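Local coordinates for VIN1 (Oscarella pearsei, PDB 6BFI), which probably binds actin filaments and may play a role in cell-cell adhesion, as a sponge member of the vinculin/alpha-catenin family, at residues A[399-410]-A[449-460]. Sequence-based numbering, arbitrary orientation.
Sequences RQANFAQKAKEF and STAVVPAARVVL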
loop_
_atom_site.group_PDB
_atom_site.type_symbol
_atom_site.label_atom_id
_atom_site.label_comp_id
_atom_site.label_asym_id
_atom_site.label_seq_id
_atom_site.Cartn_x
_atom_site.Cartn_y
_atom_site.Cartn_z
ATOM N N ARG A 399 -28.194 30.925 -18.765
ATOM C CA ARG A 399 -27.460 30.362 -17.638
ATOM C C ARG A 399 -27.654 28.853 -17.538
ATOM O O ARG A 399 -26.762 28.142 -17.060
ATOM C CB ARG A 399 -27.893 31.052 -16.344
ATOM C CG ARG A 399 -29.384 30.932 -16.044
ATOM C CD ARG A 399 -29.858 32.063 -15.144
ATOM N NE ARG A 399 -29.123 32.113 -13.884
ATOM C CZ ARG A 399 -29.463 31.434 -12.795
ATOM N NH1 ARG A 399 -30.531 30.648 -12.809
ATOM N NH2 ARG A 399 -28.737 31.540 -11.691
ATOM N N GLN A 400 -28.805 28.350 -17.991
ATOM C CA GLN A 400 -29.061 26.915 -17.940
ATOM C C GLN A 400 -28.188 26.164 -18.936
ATOM O O GLN A 400 -27.641 25.103 -18.614
ATOM C CB GLN A 400 -30.540 26.637 -18.209
ATOM C CG GLN A 400 -31.490 27.303 -17.224
ATOM C CD GLN A 400 -31.516 26.609 -15.875
ATOM O OE1 GLN A 400 -31.205 25.423 -15.770
ATOM N NE2 GLN A 400 -31.887 27.347 -14.835
ATOM N N ALA A 401 -28.045 26.696 -20.152
ATOM C CA ALA A 401 -27.208 26.042 -21.153
ATOM C C ALA A 401 -25.739 26.072 -20.744
ATOM O O ALA A 401 -25.039 25.054 -20.827
ATOM C CB ALA A 401 -27.406 26.705 -22.517
ATOM N N ASN A 402 -25.258 27.237 -20.300
ATOM C CA ASN A 402 -23.888 27.341 -19.807
ATOM C C ASN A 402 -23.651 26.380 -18.650
ATOM O O ASN A 402 -22.633 25.679 -18.606
ATOM C CB ASN A 402 -23.592 28.778 -19.375
ATOM C CG ASN A 402 -23.444 29.723 -20.550
ATOM O OD1 ASN A 402 -23.700 29.352 -21.696
ATOM N ND2 ASN A 402 -23.035 30.955 -20.272
ATOM N N PHE A 403 -24.591 26.329 -17.704
ATOM C CA PHE A 403 -24.426 25.448 -16.555
ATOM C C PHE A 403 -24.397 23.985 -16.982
ATOM O O PHE A 403 -23.611 23.194 -16.452
ATOM C CB PHE A 403 -25.543 25.684 -15.540
ATOM C CG PHE A 403 -25.409 24.849 -14.300
ATOM C CD1 PHE A 403 -24.614 25.273 -13.250
ATOM C CD2 PHE A 403 -26.063 23.634 -14.191
ATOM C CE1 PHE A 403 -24.483 24.506 -12.109
ATOM C CE2 PHE A 403 -25.935 22.865 -13.055
ATOM C CZ PHE A 403 -25.143 23.302 -12.012
ATOM N N ALA A 404 -25.250 23.608 -17.935
ATOM C CA ALA A 404 -25.261 22.232 -18.417
ATOM C C ALA A 404 -23.934 21.877 -19.076
ATOM O O ALA A 404 -23.350 20.822 -18.797
ATOM C CB ALA A 404 -26.420 22.027 -19.393
ATOM N N GLN A 405 -23.434 22.759 -19.946
ATOM C CA GLN A 405 -22.189 22.472 -20.652
ATOM C C GLN A 405 -21.015 22.375 -19.684
ATOM O O GLN A 405 -20.208 21.439 -19.761
ATOM C CB GLN A 405 -21.930 23.536 -21.716
ATOM C CG GLN A 405 -20.688 23.263 -22.548
ATOM C CD GLN A 405 -20.832 23.716 -23.984
ATOM O OE1 GLN A 405 -21.215 24.855 -24.255
ATOM N NE2 GLN A 405 -20.534 22.820 -24.917
ATOM N N LYS A 406 -20.905 23.332 -18.758
ATOM C CA LYS A 406 -19.826 23.280 -17.774
ATOM C C LYS A 406 -19.951 22.057 -16.876
ATOM O O LYS A 406 -18.936 21.491 -16.451
ATOM C CB LYS A 406 -19.813 24.555 -16.931
ATOM C CG LYS A 406 -19.611 25.839 -17.724
ATOM C CD LYS A 406 -18.239 25.893 -18.371
ATOM C CE LYS A 406 -18.028 27.209 -19.105
ATOM N NZ LYS A 406 -16.650 27.315 -19.663
ATOM N N ALA A 407 -21.180 21.629 -16.585
ATOM C CA ALA A 407 -21.377 20.445 -15.757
ATOM C C ALA A 407 -20.890 19.190 -16.470
ATOM O O ALA A 407 -20.153 18.381 -15.892
ATOM C CB ALA A 407 -22.851 20.314 -15.373
ATOM N N LYS A 408 -21.292 19.009 -17.732
ATOM C CA LYS A 408 -20.854 17.828 -18.471
ATOM C C LYS A 408 -19.345 17.837 -18.673
ATOM O O LYS A 408 -18.686 16.793 -18.554
ATOM C CB LYS A 408 -21.579 17.748 -19.814
ATOM C CG LYS A 408 -21.547 16.364 -20.437
ATOM C CD LYS A 408 -22.114 15.333 -19.473
ATOM C CE LYS A 408 -22.001 13.922 -20.027
ATOM N NZ LYS A 408 -22.499 12.910 -19.053
ATOM N N GLU A 409 -18.777 19.011 -18.964
ATOM C CA GLU A 409 -17.327 19.112 -19.089
ATOM C C GLU A 409 -16.634 18.749 -17.782
ATOM O O GLU A 409 -15.579 18.104 -17.792
ATOM C CB GLU A 409 -16.927 20.517 -19.540
ATOM C CG GLU A 409 -17.215 20.798 -21.005
ATOM C CD GLU A 409 -16.783 22.189 -21.429
ATOM O OE1 GLU A 409 -16.422 22.997 -20.548
ATOM O OE2 GLU A 409 -16.806 22.474 -22.644
ATOM N N PHE A 410 -17.215 19.143 -16.642
ATOM C CA PHE A 410 -16.623 18.762 -15.363
ATOM C C PHE A 410 -16.679 17.252 -15.160
ATOM O O PHE A 410 -15.688 16.636 -14.746
ATOM C CB PHE A 410 -17.317 19.467 -14.200
ATOM C CG PHE A 410 -16.969 18.879 -12.858
ATOM C CD1 PHE A 410 -15.807 19.252 -12.205
ATOM C CD2 PHE A 410 -17.786 17.927 -12.265
ATOM C CE1 PHE A 410 -15.475 18.699 -10.978
ATOM C CE2 PHE A 410 -17.457 17.373 -11.044
ATOM C CZ PHE A 410 -16.298 17.762 -10.400
ATOM N N SER A 449 -16.963 13.466 -6.409
ATOM C CA SER A 449 -17.407 14.102 -7.644
ATOM C C SER A 449 -18.910 13.952 -7.839
ATOM O O SER A 449 -19.536 14.796 -8.493
ATOM C CB SER A 449 -16.654 13.521 -8.840
ATOM O OG SER A 449 -15.263 13.779 -8.742
ATOM N N THR A 450 -19.513 12.895 -7.280
ATOM C CA THR A 450 -20.964 12.755 -7.403
ATOM C C THR A 450 -21.729 13.900 -6.739
ATOM O O THR A 450 -22.900 14.119 -7.071
ATOM C CB THR A 450 -21.442 11.428 -6.806
ATOM O OG1 THR A 450 -21.315 11.463 -5.378
ATOM C CG2 THR A 450 -20.633 10.265 -7.365
ATOM N N ALA A 451 -21.106 14.636 -5.821
ATOM C CA ALA A 451 -21.791 15.676 -5.065
ATOM C C ALA A 451 -21.546 17.081 -5.598
ATOM O O ALA A 451 -22.137 18.035 -5.082
ATOM C CB ALA A 451 -21.378 15.612 -3.591
ATOM N N VAL A 452 -20.703 17.236 -6.618
ATOM C CA VAL A 452 -20.334 18.567 -7.086
ATOM C C VAL A 452 -21.462 19.194 -7.899
ATOM O O VAL A 452 -21.856 20.341 -7.661
ATOM C CB VAL A 452 -19.020 18.498 -7.887
ATOM C CG1 VAL A 452 -18.796 19.781 -8.667
ATOM C CG2 VAL A 452 -17.852 18.231 -6.950
ATOM N N VAL A 453 -21.997 18.453 -8.876
ATOM C CA VAL A 453 -23.073 19.005 -9.708
ATOM C C VAL A 453 -24.330 19.293 -8.906
ATOM O O VAL A 453 -24.944 20.350 -9.126
ATOM C CB VAL A 453 -23.323 18.087 -10.919
ATOM C CG1 VAL A 453 -24.537 18.560 -11.701
ATOM C CG2 VAL A 453 -22.090 18.050 -11.819
ATOM N N PRO A 454 -24.790 18.433 -7.984
ATOM C CA PRO A 454 -25.996 18.789 -7.215
ATOM C C PRO A 454 -25.865 20.084 -6.431
ATOM O O PRO A 454 -26.806 20.890 -6.420
ATOM C CB PRO A 454 -26.185 17.579 -6.291
ATOM C CG PRO A 454 -25.595 16.453 -7.048
ATOM C CD PRO A 454 -24.397 17.030 -7.742
ATOM N N ALA A 455 -24.725 20.314 -5.775
ATOM C CA ALA A 455 -24.556 21.537 -4.993
ATOM C C ALA A 455 -24.564 22.767 -5.890
ATOM O O ALA A 455 -25.266 23.752 -5.618
ATOM C CB ALA A 455 -23.262 21.464 -4.183
ATOM N N ALA A 456 -23.787 22.725 -6.975
ATOM C CA ALA A 456 -23.780 23.835 -7.922
ATOM C C ALA A 456 -25.158 24.059 -8.524
ATOM O O ALA A 456 -25.504 25.193 -8.870
ATOM C CB ALA A 456 -22.751 23.584 -9.023
ATOM N N ARG A 457 -25.959 23.001 -8.652
ATOM C CA ARG A 457 -27.318 23.160 -9.151
ATOM C C ARG A 457 -28.237 23.777 -8.103
ATOM O O ARG A 457 -29.186 24.482 -8.461
ATOM C CB ARG A 457 -27.876 21.814 -9.618
ATOM C CG ARG A 457 -29.014 21.935 -10.623
ATOM C CD ARG A 457 -29.522 20.576 -11.078
ATOM N NE ARG A 457 -28.506 19.808 -11.791
ATOM C CZ ARG A 457 -28.329 19.849 -13.108
ATOM N NH1 ARG A 457 -29.097 20.626 -13.861
ATOM N NH2 ARG A 457 -27.381 19.114 -13.675
ATOM N N VAL A 458 -27.976 23.530 -6.815
ATOM C CA VAL A 458 -28.714 24.233 -5.773
ATOM C C VAL A 458 -28.387 25.717 -5.806
ATOM O O VAL A 458 -29.277 26.566 -5.663
ATOM C CB VAL A 458 -28.424 23.630 -4.387
ATOM C CG1 VAL A 458 -29.118 24.449 -3.297
ATOM C CG2 VAL A 458 -28.872 22.180 -4.328
ATOM N N VAL A 459 -27.109 26.059 -5.994
ATOM C CA VAL A 459 -26.756 27.472 -6.098
ATOM C C VAL A 459 -27.385 28.092 -7.339
ATOM O O VAL A 459 -27.903 29.215 -7.293
ATOM C CB VAL A 459 -25.229 27.650 -6.089
ATOM C CG1 VAL A 459 -24.860 29.079 -6.469
ATOM C CG2 VAL A 459 -24.680 27.316 -4.722
ATOM N N LEU A 460 -27.368 27.364 -8.459
ATOM C CA LEU A 460 -27.890 27.896 -9.714
ATOM C C LEU A 460 -29.349 28.320 -9.581
ATOM O O LEU A 460 -29.762 29.336 -10.152
ATOM C CB LEU A 460 -27.744 26.856 -10.824
ATOM C CG LEU A 460 -28.348 27.231 -12.179
ATOM C CD1 LEU A 460 -27.527 28.321 -12.858
ATOM C CD2 LEU A 460 -28.485 26.009 -13.072
#
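Phe403 pushes its ring across to helix 452-460, a knob in the hole formed by Val453, Ala456, Arg457 and Leu460. Its CG stands anti to the backbone N (chi1 -178°), which turns the ring toward that helix. CB lies 3.9 Å from Leu460 CD2 and CG 3.5 Å from the same methyl; CD1 and CD2 meet it too, as it sits over one ring face, offset toward the rim, in a CH-pi contact. Farther out, CE1 meets Ala456 CB in the ring plane at 3.7 Å, while CE2 points into the centre of the Arg457 guanidinium face, 3.9 Å from Arg457 CZ, the two planes nearly perpendicular (83°). At the tip, Phe403 CZ reaches the helix backbone, 3.5 Å from Arg457 N. The two helices run antiparallel at 164°, as in the helical bundles of the vinculin family; helix 381-390 also packs on Phe403. Toward Ser449, Val452 CG1 lies over one face of the Phe410 ring, 4.0 Å from its centroid. At the other end, Arg399 grips Leu460 O end-on in two bent hydrogen bonds, NH2 (2.9 Å) on a lone pair in the carbonyl plane, NH1 (3.1 Å) tilted from it; Leu460 CD1 covers one guanidinium face, and NH2 also bonds Ala392 O.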